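Local coordinates for type IV pilus secretin PilQ family protein (Vibrio cholerae, PDB 6W6M), which probably forms the outer-membrane secretin channel through which the type IV competence pilus passes during natural DNA uptake, at residues A[319-324]-A[468-473]; A[474-479]-A[566-571]. All blocks are in the same frame, centred on the assembly; numbering follows the deposited sequence.

Contact 1 (A[319-324]-A[468-473])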
# COMPACT_ATOMS: atom_id res chain seq x y z
N LYS A 319 -33.38 -44.35 -13.34
CA LYS A 319 -32.60 -45.58 -13.45
C LYS A 319 -31.27 -45.45 -12.72
O LYS A 319 -30.83 -44.36 -12.36
CB LYS A 319 -32.36 -45.91 -14.91
CG LYS A 319 -33.59 -46.25 -15.70
CD LYS A 319 -34.17 -47.55 -15.23
CE LYS A 319 -35.23 -48.04 -16.19
NZ LYS A 319 -34.65 -48.37 -17.51
N GLN A 320 -30.60 -46.58 -12.53
CA GLN A 320 -29.30 -46.63 -11.89
C GLN A 320 -28.34 -47.42 -12.75
O GLN A 320 -28.72 -48.40 -13.38
CB GLN A 320 -29.39 -47.25 -10.51
CG GLN A 320 -30.15 -46.43 -9.54
CD GLN A 320 -30.27 -47.11 -8.22
OE1 GLN A 320 -30.44 -46.47 -7.20
NE2 GLN A 320 -30.21 -48.43 -8.24
N VAL A 321 -27.08 -46.99 -12.75
CA VAL A 321 -26.05 -47.56 -13.60
C VAL A 321 -24.88 -47.99 -12.73
O VAL A 321 -24.58 -47.36 -11.72
CB VAL A 321 -25.58 -46.57 -14.68
CG1 VAL A 321 -24.44 -47.13 -15.47
CG2 VAL A 321 -26.71 -46.24 -15.61
N GLN A 322 -24.22 -49.07 -13.15
CA GLN A 322 -23.04 -49.61 -12.50
C GLN A 322 -21.87 -49.53 -13.47
O GLN A 322 -21.95 -50.07 -14.57
CB GLN A 322 -23.29 -51.05 -12.08
CG GLN A 322 -22.13 -51.73 -11.41
CD GLN A 322 -22.39 -53.20 -11.20
OE1 GLN A 322 -23.54 -53.63 -11.16
NE2 GLN A 322 -21.33 -53.97 -11.06
N ILE A 323 -20.79 -48.87 -13.07
CA ILE A 323 -19.65 -48.63 -13.95
C ILE A 323 -18.41 -49.28 -13.36
O ILE A 323 -18.14 -49.17 -12.15
CB ILE A 323 -19.41 -47.12 -14.20
CG1 ILE A 323 -20.57 -46.51 -14.97
CG2 ILE A 323 -18.14 -46.90 -15.00
CD1 ILE A 323 -21.53 -45.76 -14.11
N GLU A 324 -17.67 -50.01 -14.19
CA GLU A 324 -16.47 -50.69 -13.73
C GLU A 324 -15.29 -50.53 -14.67
O GLU A 324 -15.32 -50.98 -15.81
CB GLU A 324 -16.74 -52.18 -13.50
CG GLU A 324 -15.54 -52.92 -12.95
CD GLU A 324 -15.83 -54.37 -12.68
OE1 GLU A 324 -16.96 -54.82 -12.95
OE2 GLU A 324 -14.92 -55.08 -12.19
N PRO A 468 -22.79 -40.62 -16.23
CA PRO A 468 -23.43 -41.41 -17.28
C PRO A 468 -24.69 -40.81 -17.87
O PRO A 468 -25.25 -39.86 -17.31
CB PRO A 468 -23.73 -42.72 -16.56
CG PRO A 468 -24.03 -42.29 -15.18
CD PRO A 468 -23.21 -41.06 -14.89
N GLN A 469 -25.18 -41.36 -18.97
CA GLN A 469 -26.44 -40.94 -19.58
C GLN A 469 -27.01 -42.09 -20.40
O GLN A 469 -26.32 -42.64 -21.25
CB GLN A 469 -26.23 -39.71 -20.48
CG GLN A 469 -27.49 -39.25 -21.17
CD GLN A 469 -27.30 -38.05 -22.07
OE1 GLN A 469 -26.59 -37.11 -21.73
NE2 GLN A 469 -27.93 -38.07 -23.23
N ILE A 470 -28.27 -42.43 -20.15
CA ILE A 470 -28.94 -43.55 -20.81
C ILE A 470 -29.72 -43.02 -22.00
O ILE A 470 -30.45 -42.03 -21.89
CB ILE A 470 -29.87 -44.29 -19.84
CG1 ILE A 470 -29.07 -44.97 -18.74
CG2 ILE A 470 -30.69 -45.31 -20.58
CD1 ILE A 470 -29.91 -45.49 -17.63
N THR A 471 -29.58 -43.68 -23.14
CA THR A 471 -30.23 -43.33 -24.40
C THR A 471 -31.29 -44.37 -24.77
O THR A 471 -31.36 -45.44 -24.16
CB THR A 471 -29.18 -43.19 -25.50
OG1 THR A 471 -28.79 -44.49 -25.95
CG2 THR A 471 -27.97 -42.45 -25.00
N PRO A 472 -32.13 -44.09 -25.77
CA PRO A 472 -33.25 -45.02 -26.06
C PRO A 472 -32.82 -46.39 -26.54
O PRO A 472 -33.37 -47.40 -26.08
CB PRO A 472 -34.05 -44.27 -27.12
CG PRO A 472 -33.72 -42.87 -26.93
CD PRO A 472 -32.29 -42.85 -26.55
N ASP A 473 -31.88 -46.47 -27.48
CA ASP A 473 -31.57 -47.77 -28.07
C ASP A 473 -30.53 -48.56 -27.29
O ASP A 473 -29.59 -49.10 -27.88
CB ASP A 473 -31.10 -47.58 -29.51
CG ASP A 473 -29.86 -46.76 -29.60
OD1 ASP A 473 -29.40 -46.27 -28.55
OD2 ASP A 473 -29.33 -46.59 -30.72
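Pro468 meets Ile323 and Ile470 meets Val321 and Lys319 where two beta sheets of the secretin domain pack face to face. One sheet contains the long strand 320-347. The other is a four-stranded antiparallel sheet in which 456-471 is an inner strand, an arrangement consistent with the double-walled beta barrel of the secretin family. The backbones stay well separated, with 7.6 Å between Val321 CA and Pro468 CA, so the contact is made by side chains alone and buries 194 Å² in all.

At the start of 468-473 the ring of Pro468 turns to the opposing sheet, and its CG lies 4.4 Å from the Ile323 CD1 methyl. Leu478, on the next strand of its own sheet, also packs against this ring. Gln469 turns its side chain the other way, where it packs on Ala262 of a neighbouring subunit. Ile470 then brings the chain back to the interface and buries more of its surface against 319-324 than any other residue of the contact does. Its CG1 arm is stretched out, with CD1 anti to CA (chi2 169°), which carries the terminal methyl across the gap. That methyl comes within 3.9 Å of Val321 CG2, the branch lying beside the Val321 backbone N, and the two side chains run past each other in opposite senses. The same CD1 also lies 3.7 Å from Lys319 CB, so the lysine contributes the aliphatic root of its chain while the rest bends away at CG. This end of the interface is the more open one, since Lys319 is exposed whereas Val321 and Pro468 are buried. Beyond Ile470 the chain leaves the opposing sheet and turns into the next strand, and there the Thr471 OG1 hydroxyl is hydrogen-bonded to the carbonyl O of Arg475.

Contact 2 (A[474-479]-A[566-571]); sequences NRLVLD and PKVVIQ
Leu476 and Leu478 lie against Pro566, and Leu476 reaches on to Val568, where the last strand of the secretin domain crosses the four-stranded sheet. The axes of strands 475-479 and 566-568 approach to 8.4 Å, the spacing of separate layers, and their N-to-C directions are 128° apart, well short of antiparallel.

The contacts between the segments are apolar. Leucines two positions apart present the same face of their strand and share the proline ring: the Leu476 CG branch point is 4.2 Å from Pro566 CB, and the Leu478 CD1 methyl is 4.3 Å from Pro566 CG. Leu478 achieves this by extension, its CD1 anti to CA (chi2 174°). From the fork of Leu476, CD2 runs on to meet Val568 CG2 at 4.4 Å. Val512 on strand 496-513 also packs on Pro566, and Asn514 in the following loop touches both Leu476 and Val568.

The backbone hydrogen bonds of the two leucines run within their own sheet, Leu476 to Val512 and Leu478 to Val510, while Arg475, turned away from Pro566, has its NE in a weak hydrogen bond with Asn513 OD1.

With leucine carbons on one side and a proline ring and a valine methyl on the other, cohesion here should come from hydrophobic burial and dispersion, while strand register is probably left to the backbone bonds within each sheet.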
# COMPACT_ATOMS: atom_id res chain seq x y z
N ASN A 474 -30.71 -48.67 -25.97
CA ASN A 474 -29.92 -49.56 -25.12
C ASN A 474 -28.42 -49.24 -25.20
O ASN A 474 -27.59 -50.08 -25.55
CB ASN A 474 -30.18 -51.02 -25.51
CG ASN A 474 -30.19 -51.95 -24.32
OD1 ASN A 474 -30.76 -51.65 -23.28
ND2 ASN A 474 -29.55 -53.09 -24.46
N ARG A 475 -28.07 -48.01 -24.85
CA ARG A 475 -26.70 -47.53 -24.98
C ARG A 475 -26.42 -46.46 -23.93
O ARG A 475 -27.34 -45.83 -23.42
CB ARG A 475 -26.45 -46.94 -26.36
CG ARG A 475 -26.22 -47.95 -27.45
CD ARG A 475 -26.12 -47.21 -28.76
NE ARG A 475 -25.75 -48.07 -29.86
CZ ARG A 475 -25.56 -47.62 -31.10
NH1 ARG A 475 -25.22 -48.46 -32.07
NH2 ARG A 475 -25.72 -46.33 -31.36
N LEU A 476 -25.14 -46.25 -23.64
CA LEU A 476 -24.70 -45.27 -22.67
C LEU A 476 -23.71 -44.30 -23.30
O LEU A 476 -22.88 -44.69 -24.13
CB LEU A 476 -24.03 -45.93 -21.46
CG LEU A 476 -24.77 -46.64 -20.33
CD1 LEU A 476 -25.77 -45.72 -19.71
CD2 LEU A 476 -25.41 -47.92 -20.77
N VAL A 477 -23.78 -43.05 -22.88
CA VAL A 477 -22.76 -42.04 -23.18
C VAL A 477 -22.07 -41.74 -21.86
O VAL A 477 -22.72 -41.32 -20.90
CB VAL A 477 -23.35 -40.77 -23.80
CG1 VAL A 477 -22.27 -39.73 -23.97
CG2 VAL A 477 -24.01 -41.07 -25.12
N LEU A 478 -20.76 -41.97 -21.79
CA LEU A 478 -20.02 -41.81 -20.55
C LEU A 478 -19.01 -40.68 -20.66
O LEU A 478 -18.21 -40.66 -21.61
CB LEU A 478 -19.30 -43.11 -20.19
CG LEU A 478 -20.12 -44.35 -19.84
CD1 LEU A 478 -19.21 -45.53 -19.66
CD2 LEU A 478 -20.95 -44.15 -18.60
N ASP A 479 -19.03 -39.76 -19.70
CA ASP A 479 -17.93 -38.78 -19.50
C ASP A 479 -16.96 -39.30 -18.44
O ASP A 479 -17.35 -39.35 -17.26
CB ASP A 479 -18.47 -37.41 -19.09
CG ASP A 479 -19.08 -36.62 -20.24
OD1 ASP A 479 -18.76 -36.94 -21.40
OD2 ASP A 479 -19.87 -35.70 -19.96
N PRO A 566 -20.15 -50.65 -18.58
CA PRO A 566 -21.32 -50.20 -17.82
C PRO A 566 -22.44 -51.24 -17.83
O PRO A 566 -22.36 -52.27 -18.50
CB PRO A 566 -21.73 -48.94 -18.56
CG PRO A 566 -21.39 -49.24 -19.95
CD PRO A 566 -20.18 -50.13 -19.95
N LYS A 567 -23.45 -50.99 -17.01
CA LYS A 567 -24.60 -51.89 -16.86
C LYS A 567 -25.76 -51.17 -16.17
O LYS A 567 -25.56 -50.47 -15.19
CB LYS A 567 -24.21 -53.11 -16.02
CG LYS A 567 -25.22 -54.25 -16.07
CD LYS A 567 -25.39 -54.77 -17.49
CE LYS A 567 -26.32 -55.96 -17.54
NZ LYS A 567 -26.54 -56.43 -18.94
N VAL A 568 -26.97 -51.36 -16.68
CA VAL A 568 -28.15 -50.74 -16.11
C VAL A 568 -28.76 -51.71 -15.11
O VAL A 568 -29.04 -52.87 -15.45
CB VAL A 568 -29.17 -50.36 -17.19
CG1 VAL A 568 -30.43 -49.84 -16.56
CG2 VAL A 568 -28.59 -49.32 -18.12
N VAL A 569 -28.95 -51.25 -13.88
CA VAL A 569 -29.51 -52.09 -12.84
C VAL A 569 -31.01 -52.24 -13.08
O VAL A 569 -31.77 -51.27 -13.00
CB VAL A 569 -29.22 -51.51 -11.45
CG1 VAL A 569 -29.90 -52.33 -10.39
CG2 VAL A 569 -27.73 -51.47 -11.21
N ILE A 570 -31.42 -53.47 -13.38
CA ILE A 570 -32.81 -53.78 -13.68
C ILE A 570 -33.60 -54.25 -12.46
O ILE A 570 -34.62 -54.92 -12.60
CB ILE A 570 -32.92 -54.85 -14.78
CG1 ILE A 570 -32.25 -56.14 -14.32
CG2 ILE A 570 -32.29 -54.35 -16.07
CD1 ILE A 570 -32.49 -57.31 -15.25
N GLN A 571 -33.30 -53.80 -11.26
CA GLN A 571 -34.12 -54.09 -10.05
C GLN A 571 -34.47 -55.59 -9.89
O GLN A 571 -35.46 -55.93 -9.14
CB GLN A 571 -35.41 -53.25 -10.02
CG GLN A 571 -35.21 -51.75 -10.11
CD GLN A 571 -35.59 -51.14 -11.43
OE1 GLN A 571 -35.61 -51.78 -12.46
NE2 GLN A 571 -35.89 -49.86 -11.40

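Contacts 1 and 2 are adjoining pieces of a single sheet-on-sheet interface, their centres 2 Å apart. Each takes one segment from either sheet: 319-324 and 566-571 are neighbours in one, 468-473 and 474-479 in the other. A probable hydrogen bond from Gln322 N to Lys567 O, 2.8 Å long, ties the first pair, while Leu476 CD1 packs 3.5 Å from Ile470 CG1 within the second. Both contacts are largely buried and apolar, with a proline in each. They differ at their margins: contact 1 runs out to the exposed Lys319, whereas none of the touching residues of contact 2 is exposed.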